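Local coordinates for alanine racemase (Enterococcus faecalis, PDB 3E6E), which belongs to the alanine racemase family, pairing an N-terminal TIM-barrel-type domain with a beta-rich C-terminal domain in a two-chain assembly, at residues Ser103-Trp111 and Ile140-Ala151. The protein carries 1 engineered substitution. Sequence-based numbering, arbitrary orientation.
Sequences SVTVATQEW and IGFLTPEETKQA
Phe142 lays its ring against the backbone that leaves strand 103-106. One face takes the carbonyl carbon of Ala107, 3.6 Å above the ring plane and offset toward the rim, while CE2 of Phe142 lies 3.4 Å from Thr108 CA and Gln109 N sits at the ring edge. With CG anti to its own carbonyl carbon (chi1 -62°), the ring swings toward the turn; Glu147 O of helix 145-158 lies over the opposite face. The methyl of Ala107 sits tightly on the Gly141 backbone, with Ala107 CB 3.2 Å from Gly141 N. Apolar contacts to Ile140 continue the packing: Ala107 CB meets Ile140 CB at 4.2 Å, and Thr105 CG2 lies 4.3 Å from Ile140 CD1. Thr105 OG1 is hydrogen-bonded to Ile85 O.

At the start of helix 109-117 the Gln109 chain bends at chi2 (63°) and lays OE1 against carbons, 3.1 Å from Gln150 CG and 3.3 Å from Ala151 CA, a van der Waals contact and not a hydrogen bond; the two glutamine amides are turned 42° apart. His255 of the second subunit packs on Ala107, Thr108 and Ile140. Here two neighbouring beta-alpha units of the TIM barrel pack, with the turn after strand 103-106 against the loop leading into helix 145-158.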
loop_
_atom_site.group_PDB
_atom_site.type_symbol
_atom_site.label_atom_id
_atom_site.label_comp_id
_atom_site.label_asym_id
_atom_site.label_seq_id
_atom_site.Cartn_x
_atom_site.Cartn_y
_atom_site.Cartn_z
ATOM N N SER A 103 -19.926 17.068 -9.178
ATOM C CA SER A 103 -20.514 16.422 -10.330
ATOM C C SER A 103 -20.391 14.918 -10.087
ATOM O O SER A 103 -19.383 14.448 -9.563
ATOM C CB SER A 103 -19.769 16.827 -11.590
ATOM O OG SER A 103 -19.901 18.221 -11.807
ATOM N N VAL A 104 -21.425 14.171 -10.452
ATOM C CA VAL A 104 -21.434 12.729 -10.249
ATOM C C VAL A 104 -21.633 11.957 -11.540
ATOM O O VAL A 104 -22.234 12.449 -12.498
ATOM C CB VAL A 104 -22.561 12.297 -9.286
ATOM C CG1 VAL A 104 -22.442 13.047 -7.969
ATOM C CG2 VAL A 104 -23.919 12.554 -9.929
ATOM N N THR A 105 -21.133 10.730 -11.550
ATOM C CA THR A 105 -21.279 9.870 -12.706
ATOM C C THR A 105 -22.554 9.084 -12.487
ATOM O O THR A 105 -22.925 8.810 -11.357
ATOM C CB THR A 105 -20.081 8.906 -12.825
ATOM O OG1 THR A 105 -18.876 9.675 -12.960
ATOM C CG2 THR A 105 -20.241 7.991 -14.035
ATOM N N VAL A 106 -23.238 8.751 -13.569
ATOM C CA VAL A 106 -24.470 7.976 -13.480
ATOM C C VAL A 106 -24.466 6.981 -14.630
ATOM O O VAL A 106 -24.315 7.363 -15.792
ATOM C CB VAL A 106 -25.725 8.901 -13.547
ATOM C CG1 VAL A 106 -25.536 9.964 -14.588
ATOM C CG2 VAL A 106 -26.953 8.083 -13.874
ATOM N N ALA A 107 -24.613 5.700 -14.304
ATOM C CA ALA A 107 -24.579 4.664 -15.326
ATOM C C ALA A 107 -25.840 3.809 -15.424
ATOM O O ALA A 107 -25.818 2.728 -16.014
ATOM C CB ALA A 107 -23.370 3.775 -15.095
ATOM N N THR A 108 -26.936 4.281 -14.848
ATOM C CA THR A 108 -28.192 3.550 -14.915
ATOM C C THR A 108 -29.401 4.464 -14.767
ATOM O O THR A 108 -29.323 5.535 -14.173
ATOM C CB THR A 108 -28.269 2.453 -13.840
ATOM O OG1 THR A 108 -27.753 2.959 -12.603
ATOM C CG2 THR A 108 -27.488 1.223 -14.275
ATOM N N GLN A 109 -30.526 4.027 -15.318
ATOM C CA GLN A 109 -31.772 4.789 -15.271
ATOM C C GLN A 109 -32.324 4.689 -13.868
ATOM O O GLN A 109 -32.755 5.680 -13.287
ATOM C CB GLN A 109 -32.779 4.205 -16.274
ATOM C CG GLN A 109 -34.085 4.983 -16.451
ATOM C CD GLN A 109 -33.870 6.383 -16.996
ATOM O OE1 GLN A 109 -33.242 6.566 -18.044
ATOM N NE2 GLN A 109 -34.391 7.380 -16.283
ATOM N N GLU A 110 -32.296 3.479 -13.326
ATOM C CA GLU A 110 -32.789 3.239 -11.981
ATOM C C GLU A 110 -32.298 4.303 -10.993
ATOM O O GLU A 110 -33.108 4.948 -10.315
ATOM C CB GLU A 110 -32.384 1.829 -11.514
ATOM C CG GLU A 110 -31.148 1.225 -12.201
ATOM C CD GLU A 110 -31.448 0.547 -13.547
ATOM O OE1 GLU A 110 -31.457 1.233 -14.595
ATOM O OE2 GLU A 110 -31.673 -0.684 -13.556
ATOM N N TRP A 111 -30.978 4.495 -10.935
ATOM C CA TRP A 111 -30.355 5.475 -10.037
ATOM C C TRP A 111 -30.969 6.868 -10.188
ATOM O O TRP A 111 -31.458 7.455 -9.220
ATOM C CB TRP A 111 -28.843 5.572 -10.315
ATOM C CG TRP A 111 -28.032 6.299 -9.246
ATOM C CD1 TRP A 111 -27.464 5.745 -8.132
ATOM C CD2 TRP A 111 -27.702 7.700 -9.205
ATOM N NE1 TRP A 111 -26.801 6.708 -7.405
ATOM C CE2 TRP A 111 -26.931 7.915 -8.040
ATOM C CE3 TRP A 111 -27.981 8.788 -10.039
ATOM C CZ2 TRP A 111 -26.435 9.177 -7.685
ATOM C CZ3 TRP A 111 -27.485 10.048 -9.685
ATOM C CH2 TRP A 111 -26.719 10.227 -8.515
ATOM N N ILE A 140 -18.592 0.132 -16.165
ATOM C CA ILE A 140 -19.842 0.831 -15.825
ATOM C C ILE A 140 -20.328 1.677 -16.993
ATOM O O ILE A 140 -19.537 2.069 -17.857
ATOM C CB ILE A 140 -19.699 1.810 -14.639
ATOM C CG1 ILE A 140 -18.600 2.832 -14.946
ATOM C CG2 ILE A 140 -19.477 1.054 -13.350
ATOM C CD1 ILE A 140 -18.598 4.021 -14.003
ATOM N N GLY A 141 -21.628 1.970 -17.002
ATOM C CA GLY A 141 -22.194 2.797 -18.055
ATOM C C GLY A 141 -23.316 2.179 -18.862
ATOM O O GLY A 141 -23.542 0.968 -18.811
ATOM N N PHE A 142 -24.023 3.028 -19.607
ATOM C CA PHE A 142 -25.127 2.593 -20.455
ATOM C C PHE A 142 -24.547 1.883 -21.660
ATOM O O PHE A 142 -23.624 2.400 -22.302
ATOM C CB PHE A 142 -25.958 3.791 -20.934
ATOM C CG PHE A 142 -26.618 4.562 -19.823
ATOM C CD1 PHE A 142 -26.132 5.808 -19.437
ATOM C CD2 PHE A 142 -27.703 4.023 -19.135
ATOM C CE1 PHE A 142 -26.713 6.503 -18.379
ATOM C CE2 PHE A 142 -28.292 4.710 -18.075
ATOM C CZ PHE A 142 -27.795 5.952 -17.694
ATOM N N LEU A 143 -25.096 0.710 -21.971
ATOM C CA LEU A 143 -24.621 -0.077 -23.104
ATOM C C LEU A 143 -25.084 0.375 -24.498
ATOM O O LEU A 143 -24.315 0.305 -25.450
ATOM C CB LEU A 143 -24.979 -1.550 -22.894
ATOM C CG LEU A 143 -24.155 -2.302 -21.838
ATOM C CD1 LEU A 143 -24.267 -1.612 -20.492
ATOM C CD2 LEU A 143 -24.649 -3.725 -21.726
ATOM N N THR A 144 -26.320 0.853 -24.629
ATOM C CA THR A 144 -26.830 1.264 -25.946
ATOM C C THR A 144 -27.236 2.726 -26.089
ATOM O O THR A 144 -27.531 3.398 -25.102
ATOM C CB THR A 144 -28.067 0.451 -26.339
ATOM O OG1 THR A 144 -29.122 0.743 -25.418
ATOM C CG2 THR A 144 -27.770 -1.044 -26.326
ATOM N N PRO A 145 -27.278 3.224 -27.340
ATOM C CA PRO A 145 -27.652 4.602 -27.696
ATOM C C PRO A 145 -29.034 4.991 -27.162
ATOM O O PRO A 145 -29.195 6.032 -26.517
ATOM C CB PRO A 145 -27.632 4.589 -29.222
ATOM C CG PRO A 145 -26.599 3.551 -29.537
ATOM C CD PRO A 145 -26.914 2.460 -28.547
ATOM N N GLU A 146 -30.032 4.152 -27.435
ATOM C CA GLU A 146 -31.389 4.421 -26.973
ATOM C C GLU A 146 -31.434 4.544 -25.459
ATOM O O GLU A 146 -32.188 5.350 -24.915
ATOM C CB GLU A 146 -32.352 3.318 -27.427
ATOM C CG GLU A 146 -31.935 1.901 -27.068
ATOM C CD GLU A 146 -30.976 1.274 -28.084
ATOM O OE1 GLU A 146 -30.779 0.036 -28.015
ATOM O OE2 GLU A 146 -30.423 2.008 -28.943
ATOM N N GLU A 147 -30.620 3.741 -24.783
ATOM C CA GLU A 147 -30.555 3.762 -23.332
ATOM C C GLU A 147 -30.082 5.116 -22.830
ATOM O O GLU A 147 -30.595 5.637 -21.837
ATOM C CB GLU A 147 -29.606 2.674 -22.828
ATOM C CG GLU A 147 -30.253 1.319 -22.699
ATOM C CD GLU A 147 -29.354 0.304 -22.007
ATOM O OE1 GLU A 147 -28.638 0.697 -21.049
ATOM O OE2 GLU A 147 -29.382 -0.889 -22.406
ATOM N N THR A 148 -29.096 5.680 -23.517
ATOM C CA THR A 148 -28.572 6.971 -23.116
ATOM C C THR A 148 -29.569 8.052 -23.511
ATOM O O THR A 148 -29.734 9.044 -22.795
ATOM C CB THR A 148 -27.205 7.252 -23.769
ATOM O OG1 THR A 148 -27.391 7.904 -25.025
ATOM C CG2 THR A 148 -26.458 5.951 -23.991
ATOM N N LYS A 149 -30.232 7.846 -24.648
ATOM C CA LYS A 149 -31.248 8.777 -25.141
ATOM C C LYS A 149 -32.322 8.897 -24.078
ATOM O O LYS A 149 -32.793 9.989 -23.780
ATOM C CB LYS A 149 -31.881 8.252 -26.429
ATOM C CG LYS A 149 -33.163 8.971 -26.841
ATOM C CD LYS A 149 -32.897 10.351 -27.414
ATOM C CE LYS A 149 -33.427 10.453 -28.843
ATOM N NZ LYS A 149 -34.864 10.060 -28.925
ATOM N N GLN A 150 -32.700 7.754 -23.516
ATOM C CA GLN A 150 -33.708 7.686 -22.464
ATOM C C GLN A 150 -33.195 8.394 -21.210
ATOM O O GLN A 150 -33.922 9.155 -20.569
ATOM C CB GLN A 150 -34.048 6.212 -22.156
ATOM C CG GLN A 150 -34.611 5.967 -20.761
ATOM C CD GLN A 150 -34.966 4.509 -20.492
ATOM O OE1 GLN A 150 -34.128 3.609 -20.631
ATOM N NE2 GLN A 150 -36.216 4.271 -20.092
ATOM N N ALA A 151 -31.937 8.143 -20.873
ATOM C CA ALA A 151 -31.326 8.747 -19.699
ATOM C C ALA A 151 -31.262 10.258 -19.882
ATOM O O ALA A 151 -31.638 11.033 -19.001
ATOM C CB ALA A 151 -29.929 8.185 -19.503
#